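Local coordinates for protein lantibiotic dehydratase (Microbispora corallina, PDB 5EHK) that probably dehydrates serine and threonine residues of the precursor peptide of the lantibiotic NAI-107, using glutamyl-tRNA as co-substrate, at residues A[205-210]-A[230-235]; A[280-285]-A[596-601]; A[623-628]-A[803-808]. All coordinates share one frame; numbering follows the deposited sequence.

In the fold
The three contacts follow one another along the chain. Contacts 1 and 2 touch. In contact 2, Leu280 carries the link: Leu280 CD1 lies 3.7 Å from Ile209 CG2 and 3.8 Å from Ala231 CB, both in contact 1. The centres of contacts 1 and 2 are about 21 Å apart. Contact 1 belongs to a small antiparallel sheet that meets the second subunit. Contact 2 joins another three-stranded sheet to the loop between strands 591-595 and 604-605. Contact 3 stands apart, its nearest atoms about 17 Å from contact 1 and about 13 Å from contact 2. The loop 596-601 follows strand 591-595, which lies in the same sheet as strand 620-624 of contact 3.

Contact 1 (A[205-210]-A[230-235]); sequences RGDRIV and SARRSP
Arg208 reaches across to Ser230 with a bent side chain. Arg208 starts out away from strand 230-232, but bends at chi2 and chi3 (-144° and 129°) bring the guanidinium back. Arg208 NH1 donates to Ser230 OG at 3.0 Å, and the hydroxyl lies almost in the guanidinium plane. Arg232 N and Ala231 C sit over one face of this group, toward its rim. The serine hydroxyl also bonds to Asp833 of the second subunit.

Asp207 and Arg232 form a salt bridge, Asp207 OD2 to Arg232 NH1 at 3.1 Å. The carboxylate and guanidinium planes are inclined by 54°, so the pair is not coplanar. On the face bearing Ile209 and Ala231, the packing is apolar: Ile209 CG2 meets Ala231 CB at 3.5 Å.

The backbones are antiparallel. Ile209 and Ala231 form a hydrogen-bonded pair, with Ile209 N to Ala231 O at 2.7 Å and Ala231 N to Ile209 O at 2.9 Å. Beyond the strand, Arg233 N donates to Asp207 O. A type II' turn from Arg205 to Arg208 leads into strand 208-212, the middle strand of its sheet.

Arg208 NH2 and Arg232 NH2 are 4.3 Å apart. Asp207 probably offsets part of this charge. From the second subunit, Asp837 makes a long, weak ion pair with Arg208, and Arg942 adds a like charge nearby. The chemistry places polar groups of both strands against that subunit.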
loop_
_atom_site.group_PDB
_atom_site.type_symbol
_atom_site.label_atom_id
_atom_site.label_comp_id
_atom_site.label_asym_id
_atom_site.label_seq_id
_atom_site.Cartn_x
_atom_site.Cartn_y
_atom_site.Cartn_z
ATOM N N ARG A 205 8.466 -10.174 -31.605
ATOM C CA ARG A 205 8.452 -11.258 -30.625
ATOM C C ARG A 205 8.561 -12.607 -31.313
ATOM O O ARG A 205 7.605 -13.078 -31.933
ATOM C CB ARG A 205 7.197 -11.208 -29.771
ATOM C CG ARG A 205 7.226 -10.090 -28.775
ATOM C CD ARG A 205 5.957 -10.013 -27.953
ATOM N NE ARG A 205 6.197 -9.121 -26.840
ATOM C CZ ARG A 205 5.666 -7.906 -26.739
ATOM N NH1 ARG A 205 4.830 -7.460 -27.671
ATOM N NH2 ARG A 205 5.949 -7.143 -25.688
ATOM N N GLY A 206 9.739 -13.213 -31.210
ATOM C CA GLY A 206 9.993 -14.506 -31.818
ATOM C C GLY A 206 9.966 -14.373 -33.323
ATOM O O GLY A 206 10.754 -13.626 -33.890
ATOM N N ASP A 207 9.023 -15.067 -33.955
ATOM C CA ASP A 207 8.824 -15.008 -35.399
ATOM C C ASP A 207 7.600 -14.176 -35.762
ATOM O O ASP A 207 7.132 -14.209 -36.899
ATOM C CB ASP A 207 8.590 -16.405 -35.936
ATOM C CG ASP A 207 7.339 -17.022 -35.355
ATOM O OD1 ASP A 207 7.179 -16.949 -34.106
ATOM O OD2 ASP A 207 6.499 -17.523 -36.139
ATOM N N ARG A 208 7.078 -13.434 -34.794
ATOM C CA ARG A 208 5.910 -12.597 -35.035
ATOM C C ARG A 208 6.252 -11.123 -34.907
ATOM O O ARG A 208 7.151 -10.729 -34.136
ATOM C CB ARG A 208 4.808 -12.910 -34.037
ATOM C CG ARG A 208 4.421 -14.370 -33.956
ATOM C CD ARG A 208 2.929 -14.505 -33.729
ATOM N NE ARG A 208 2.410 -15.423 -34.729
ATOM C CZ ARG A 208 1.298 -15.236 -35.426
ATOM N NH1 ARG A 208 0.547 -14.163 -35.217
ATOM N NH2 ARG A 208 0.940 -16.143 -36.326
ATOM N N ILE A 209 5.542 -10.310 -35.686
ATOM C CA ILE A 209 5.565 -8.863 -35.517
ATOM C C ILE A 209 4.307 -8.436 -34.714
ATOM O O ILE A 209 3.180 -8.857 -35.003
ATOM C CB ILE A 209 5.725 -8.146 -36.882
ATOM C CG1 ILE A 209 6.103 -6.681 -36.688
ATOM C CG2 ILE A 209 4.487 -8.267 -37.714
ATOM C CD1 ILE A 209 7.453 -6.500 -36.020
ATOM N N VAL A 210 4.511 -7.646 -33.665
ATOM C CA VAL A 210 3.405 -7.265 -32.797
ATOM C C VAL A 210 3.228 -5.764 -32.712
ATOM O O VAL A 210 4.200 -5.030 -32.529
ATOM C CB VAL A 210 3.556 -7.869 -31.378
ATOM C CG1 VAL A 210 2.498 -7.344 -30.437
ATOM C CG2 VAL A 210 3.470 -9.393 -31.438
ATOM N N SER A 230 -1.258 -9.290 -34.164
ATOM C CA SER A 230 -0.128 -10.226 -34.175
ATOM C C SER A 230 0.038 -10.853 -35.539
ATOM O O SER A 230 -0.722 -11.751 -35.896
ATOM C CB SER A 230 -0.347 -11.342 -33.152
ATOM O OG SER A 230 0.796 -12.176 -33.045
ATOM N N ALA A 231 1.021 -10.386 -36.305
ATOM C CA ALA A 231 1.271 -10.931 -37.639
ATOM C C ALA A 231 2.515 -11.819 -37.636
ATOM O O ALA A 231 3.444 -11.564 -36.878
ATOM C CB ALA A 231 1.440 -9.802 -38.632
ATOM N N ARG A 232 2.544 -12.862 -38.465
ATOM C CA ARG A 232 3.769 -13.645 -38.612
ATOM C C ARG A 232 4.821 -12.846 -39.388
ATOM O O ARG A 232 4.526 -12.242 -40.421
ATOM C CB ARG A 232 3.514 -14.980 -39.311
ATOM C CG ARG A 232 4.784 -15.824 -39.485
ATOM C CD ARG A 232 4.545 -17.124 -40.245
ATOM N NE ARG A 232 3.478 -17.935 -39.646
ATOM C CZ ARG A 232 3.658 -18.881 -38.719
ATOM N NH1 ARG A 232 4.878 -19.159 -38.262
ATOM N NH2 ARG A 232 2.612 -19.559 -38.252
ATOM N N ARG A 233 6.059 -12.864 -38.900
ATOM C CA ARG A 233 7.129 -12.058 -39.496
ATOM C C ARG A 233 7.961 -12.866 -40.497
ATOM O O ARG A 233 9.055 -13.322 -40.201
ATOM C CB ARG A 233 8.018 -11.473 -38.403
ATOM C CG ARG A 233 9.117 -10.560 -38.897
ATOM C CD ARG A 233 9.878 -9.974 -37.708
ATOM N NE ARG A 233 10.996 -9.141 -38.137
ATOM C CZ ARG A 233 12.248 -9.574 -38.164
ATOM N NH1 ARG A 233 12.502 -10.819 -37.805
ATOM N NH2 ARG A 233 13.228 -8.781 -38.568
ATOM N N SER A 234 7.416 -13.039 -41.687
ATOM C CA SER A 234 8.085 -13.766 -42.755
ATOM C C SER A 234 9.220 -12.918 -43.308
ATOM O O SER A 234 9.345 -11.758 -42.940
ATOM C CB SER A 234 7.066 -14.073 -43.860
ATOM O OG SER A 234 6.454 -12.880 -44.333
ATOM N N PRO A 235 10.068 -13.497 -44.175
ATOM C CA PRO A 235 11.147 -12.701 -44.766
ATOM C C PRO A 235 10.657 -11.543 -45.620
ATOM O O PRO A 235 11.338 -10.526 -45.701
ATOM C CB PRO A 235 11.902 -13.709 -45.633
ATOM C CG PRO A 235 11.588 -15.017 -45.081
ATOM C CD PRO A 235 10.245 -14.939 -44.428
#

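Contact 2 (A[280-285]-A[596-601]); sequences LLITAL and GLPDSG
Segment 280-285 carries the short strand 281-283, while segment 596-601 is an irregular loop. No hydrogen bond joins the two backbones. Gly596 has a positive phi of 82°. The loop then extends through Leu597 and Pro598.

Ile282 makes most of the contact. Ile282 projects toward the loop, and its two branches touch different parts of it. With CG1 anti to the carbonyl carbon (chi1 -64°) and an extended chi2, CD1 reaches the peptide between Gly596 and Leu597. Ile282 CD1 lies 3.5 Å from Gly596 C and 3.6 Å from Leu597 N. The other branch meets the proline ring, with Ile282 CG2 3.6 Å from Pro598 CD and 4.0 Å from Pro598 CB. The two side chains cross at about a right angle. Thr283 adds a looser backbone touch, with Thr283 O 4.2 Å from Pro598 CB.

The contact is buried and no polar bond crosses it. Polar groups around it are met by other parts of the chain: Gln200 bonds to Gly596 N and Leu597 O, and Gln197 to Asp599 N. Strand 281-283 is an outermost strand of its sheet and pairs with strand 195-198. Helix 267-278 packs on Leu281 and Thr283. Helix 174-185 receives Leu285, and Thr283 OG1 is hydrogen-bonded to Glu185 of that helix.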
loop_
_atom_site.group_PDB
_atom_site.type_symbol
_atom_site.label_atom_id
_atom_site.label_comp_id
_atom_site.label_asym_id
_atom_site.label_seq_id
_atom_site.Cartn_x
_atom_site.Cartn_y
_atom_site.Cartn_z
ATOM N N LEU A 280 0.321 -2.100 -39.620
ATOM C CA LEU A 280 1.744 -2.404 -39.557
ATOM C C LEU A 280 2.460 -1.341 -40.388
ATOM O O LEU A 280 3.648 -1.081 -40.201
ATOM C CB LEU A 280 2.037 -3.787 -40.139
ATOM C CG LEU A 280 1.495 -5.022 -39.417
ATOM C CD1 LEU A 280 2.264 -6.253 -39.825
ATOM C CD2 LEU A 280 1.558 -4.836 -37.933
ATOM N N LEU A 281 1.734 -0.748 -41.330
ATOM C CA LEU A 281 2.237 0.398 -42.077
ATOM C C LEU A 281 1.320 1.588 -41.887
ATOM O O LEU A 281 0.163 1.433 -41.507
ATOM C CB LEU A 281 2.393 0.095 -43.561
ATOM C CG LEU A 281 3.548 -0.810 -43.958
ATOM C CD1 LEU A 281 3.351 -1.296 -45.387
ATOM C CD2 LEU A 281 4.850 -0.052 -43.821
ATOM N N ILE A 282 1.866 2.778 -42.103
ATOM C CA ILE A 282 1.114 4.017 -42.015
ATOM C C ILE A 282 1.293 4.758 -43.327
ATOM O O ILE A 282 2.429 5.093 -43.688
ATOM C CB ILE A 282 1.650 4.906 -40.895
ATOM C CG1 ILE A 282 1.461 4.221 -39.537
ATOM C CG2 ILE A 282 0.967 6.256 -40.938
ATOM C CD1 ILE A 282 1.995 5.009 -38.353
ATOM N N THR A 283 0.192 4.991 -44.049
ATOM C CA THR A 283 0.271 5.672 -45.351
ATOM C C THR A 283 0.303 7.171 -45.124
ATOM O O THR A 283 -0.155 7.641 -44.082
ATOM C CB THR A 283 -0.894 5.303 -46.314
ATOM O OG1 THR A 283 -2.112 5.914 -45.867
ATOM C CG2 THR A 283 -1.094 3.802 -46.360
ATOM N N ALA A 284 0.861 7.914 -46.077
ATOM C CA ALA A 284 0.908 9.372 -45.975
ATOM C C ALA A 284 -0.501 9.970 -46.044
ATOM O O ALA A 284 -0.725 11.110 -45.640
ATOM C CB ALA A 284 1.790 9.959 -47.060
ATOM N N LEU A 285 -1.445 9.178 -46.541
ATOM C CA LEU A 285 -2.838 9.590 -46.603
ATOM C C LEU A 285 -3.406 10.060 -45.264
ATOM O O LEU A 285 -4.164 11.026 -45.212
ATOM C CB LEU A 285 -3.707 8.480 -47.199
ATOM C CG LEU A 285 -3.462 8.240 -48.687
ATOM C CD1 LEU A 285 -4.307 7.084 -49.177
ATOM C CD2 LEU A 285 -3.775 9.506 -49.454
ATOM N N GLY A 596 2.894 6.600 -34.037
ATOM C CA GLY A 596 1.625 6.093 -34.535
ATOM C C GLY A 596 1.001 6.968 -35.611
ATOM O O GLY A 596 -0.178 6.808 -35.916
ATOM N N LEU A 597 1.794 7.894 -36.161
ATOM C CA LEU A 597 1.397 8.830 -37.212
ATOM C C LEU A 597 2.551 8.945 -38.199
ATOM O O LEU A 597 3.678 8.672 -37.826
ATOM C CB LEU A 597 1.136 10.222 -36.638
ATOM C CG LEU A 597 0.007 10.402 -35.649
ATOM C CD1 LEU A 597 0.165 11.743 -34.993
ATOM C CD2 LEU A 597 -1.303 10.304 -36.384
ATOM N N PRO A 598 2.281 9.350 -39.457
ATOM C CA PRO A 598 3.364 9.502 -40.441
ATOM C C PRO A 598 4.236 10.677 -40.097
ATOM O O PRO A 598 3.814 11.494 -39.291
ATOM C CB PRO A 598 2.617 9.824 -41.730
ATOM C CG PRO A 598 1.363 10.480 -41.258
ATOM C CD PRO A 598 0.979 9.749 -40.020
ATOM N N ASP A 599 5.415 10.786 -40.691
ATOM C CA ASP A 599 6.229 11.956 -40.425
ATOM C C ASP A 599 5.468 13.161 -40.954
ATOM O O ASP A 599 4.606 13.023 -41.817
ATOM C CB ASP A 599 7.584 11.862 -41.132
ATOM C CG ASP A 599 8.482 10.819 -40.532
ATOM O OD1 ASP A 599 8.023 10.131 -39.596
ATOM O OD2 ASP A 599 9.632 10.665 -41.023
ATOM N N SER A 600 5.794 14.341 -40.444
ATOM C CA SER A 600 5.246 15.573 -40.981
ATOM C C SER A 600 6.267 16.288 -41.876
ATOM O O SER A 600 7.472 16.339 -41.555
ATOM C CB SER A 600 4.818 16.486 -39.821
ATOM O OG SER A 600 4.579 17.830 -40.223
ATOM N N GLY A 601 5.779 16.855 -42.984
ATOM C CA GLY A 601 6.605 17.703 -43.827
ATOM C C GLY A 601 7.069 18.979 -43.125
ATOM O O GLY A 601 8.074 19.571 -43.505
#

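Contact 3 (A[623-628]-A[803-808]); sequences VHLPTG and IRATVS
Ile803 lies over the carbonyl of Gly628. CG1, CG2 and CD1 of Ile803 all gather round Gly628 O. Ile803 CG2 also touches Gly628 CA. Gly628 has a positive phi of 69°, at the end of the turn that follows strand 620-624.

Further along, Ala805 CB faces two side chains. Leu625 CD2 is 3.6 Å and Val623 CG1 4.1 Å from Ala805 CB. The other Val623 branch points to the isoleucine, with Val623 CG2 4.1 Å from Ile803 CD1. Val623 has CG1 anti to the backbone N (chi1 175°), which places one methyl by each partner.

The turn is held by its own bonds. His624 O accepts from both Thr627 N and Gly628 N, and His624 ND1 is hydrogen-bonded to Thr627 OG1. This turn leads into strand 629-634, forming a beta hairpin.

No hydrogen bond or salt bridge crosses between the segments. The contact rests on van der Waals packing of Ile803 and Ala805 against Val623, Leu625 and Gly628. It is a small contact at the surface, between the hairpin turn and the irregular 803-808 segment.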
loop_
_atom_site.group_PDB
_atom_site.type_symbol
_atom_site.label_atom_id
_atom_site.label_comp_id
_atom_site.label_asym_id
_atom_site.label_seq_id
_atom_site.Cartn_x
_atom_site.Cartn_y
_atom_site.Cartn_z
ATOM N N VAL A 623 17.648 10.257 -24.039
ATOM C CA VAL A 623 18.937 10.456 -24.694
ATOM C C VAL A 623 18.831 10.117 -26.159
ATOM O O VAL A 623 18.296 9.069 -26.503
ATOM C CB VAL A 623 20.047 9.599 -24.050
ATOM C CG1 VAL A 623 21.332 9.732 -24.810
ATOM C CG2 VAL A 623 20.263 10.040 -22.650
ATOM N N HIS A 624 19.332 10.994 -27.029
ATOM C CA HIS A 624 19.430 10.649 -28.445
ATOM C C HIS A 624 20.710 9.869 -28.580
ATOM O O HIS A 624 21.814 10.421 -28.488
ATOM C CB HIS A 624 19.424 11.875 -29.352
ATOM C CG HIS A 624 19.536 11.555 -30.813
ATOM N ND1 HIS A 624 20.680 11.802 -31.545
ATOM C CD2 HIS A 624 18.644 11.016 -31.680
ATOM C CE1 HIS A 624 20.487 11.424 -32.796
ATOM N NE2 HIS A 624 19.261 10.941 -32.907
ATOM N N LEU A 625 20.541 8.558 -28.741
ATOM C CA LEU A 625 21.654 7.611 -28.737
ATOM C C LEU A 625 22.764 7.911 -29.765
ATOM O O LEU A 625 23.936 7.891 -29.405
ATOM C CB LEU A 625 21.140 6.166 -28.866
ATOM C CG LEU A 625 20.381 5.692 -27.639
ATOM C CD1 LEU A 625 19.688 4.363 -27.847
ATOM C CD2 LEU A 625 21.344 5.640 -26.475
ATOM N N PRO A 626 22.408 8.229 -31.026
ATOM C CA PRO A 626 23.507 8.482 -31.961
ATOM C C PRO A 626 24.466 9.599 -31.562
ATOM O O PRO A 626 25.628 9.514 -31.958
ATOM C CB PRO A 626 22.775 8.861 -33.254
ATOM C CG PRO A 626 21.490 8.078 -33.172
ATOM C CD PRO A 626 21.107 8.158 -31.722
ATOM N N THR A 627 24.014 10.596 -30.796
ATOM C CA THR A 627 24.820 11.801 -30.577
ATOM C C THR A 627 25.225 12.079 -29.135
ATOM O O THR A 627 26.087 12.909 -28.885
ATOM C CB THR A 627 24.135 13.045 -31.147
ATOM O OG1 THR A 627 22.902 13.273 -30.455
ATOM C CG2 THR A 627 23.845 12.866 -32.643
ATOM N N GLY A 628 24.622 11.391 -28.181
ATOM C CA GLY A 628 24.940 11.642 -26.789
ATOM C C GLY A 628 24.475 12.998 -26.274
ATOM O O GLY A 628 25.172 13.676 -25.512
ATOM N N ILE A 803 25.108 11.983 -19.868
ATOM C CA ILE A 803 25.293 11.144 -21.039
ATOM C C ILE A 803 26.322 10.046 -20.795
ATOM O O ILE A 803 27.517 10.303 -20.636
ATOM C CB ILE A 803 25.706 11.964 -22.271
ATOM C CG1 ILE A 803 24.773 13.157 -22.449
ATOM C CG2 ILE A 803 25.736 11.073 -23.493
ATOM C CD1 ILE A 803 23.359 12.761 -22.632
ATOM N N ARG A 804 25.839 8.815 -20.773
ATOM C CA ARG A 804 26.687 7.643 -20.594
ATOM C C ARG A 804 25.982 6.536 -21.344
ATOM O O ARG A 804 26.067 5.372 -20.981
ATOM C CB ARG A 804 26.839 7.310 -19.104
ATOM C CG ARG A 804 27.719 8.322 -18.389
ATOM C CD ARG A 804 27.424 8.413 -16.929
ATOM N NE ARG A 804 27.849 9.711 -16.423
ATOM C CZ ARG A 804 27.694 10.086 -15.159
ATOM N NH1 ARG A 804 27.134 9.240 -14.292
ATOM N NH2 ARG A 804 28.095 11.293 -14.760
ATOM N N ALA A 805 25.258 6.949 -22.380
ATOM C CA ALA A 805 24.518 6.075 -23.268
ATOM C C ALA A 805 25.261 4.742 -23.536
ATOM O O ALA A 805 26.482 4.728 -23.716
ATOM C CB ALA A 805 24.199 6.821 -24.562
ATOM N N THR A 806 24.535 3.619 -23.520
ATOM C CA THR A 806 25.175 2.305 -23.620
ATOM C C THR A 806 24.361 1.282 -24.440
ATOM O O THR A 806 23.415 1.621 -25.192
ATOM C CB THR A 806 25.555 1.772 -22.192
ATOM O OG1 THR A 806 26.034 2.867 -21.400
ATOM C CG2 THR A 806 26.670 0.692 -22.205
ATOM N N VAL A 807 24.806 0.037 -24.344
ATOM C CA VAL A 807 24.182 -1.096 -24.990
ATOM C C VAL A 807 24.436 -2.293 -24.075
ATOM O O VAL A 807 25.061 -2.154 -23.018
ATOM C CB VAL A 807 24.765 -1.346 -26.412
ATOM C CG1 VAL A 807 24.211 -0.329 -27.423
ATOM C CG2 VAL A 807 26.302 -1.303 -26.390
ATOM N N SER A 808 23.951 -3.462 -24.476
ATOM C CA SER A 808 24.061 -4.666 -23.659
ATOM C C SER A 808 24.757 -5.792 -24.424
ATOM O O SER A 808 25.984 -5.901 -24.403
ATOM C CB SER A 808 22.676 -5.130 -23.191
ATOM O OG SER A 808 22.729 -6.459 -22.688
#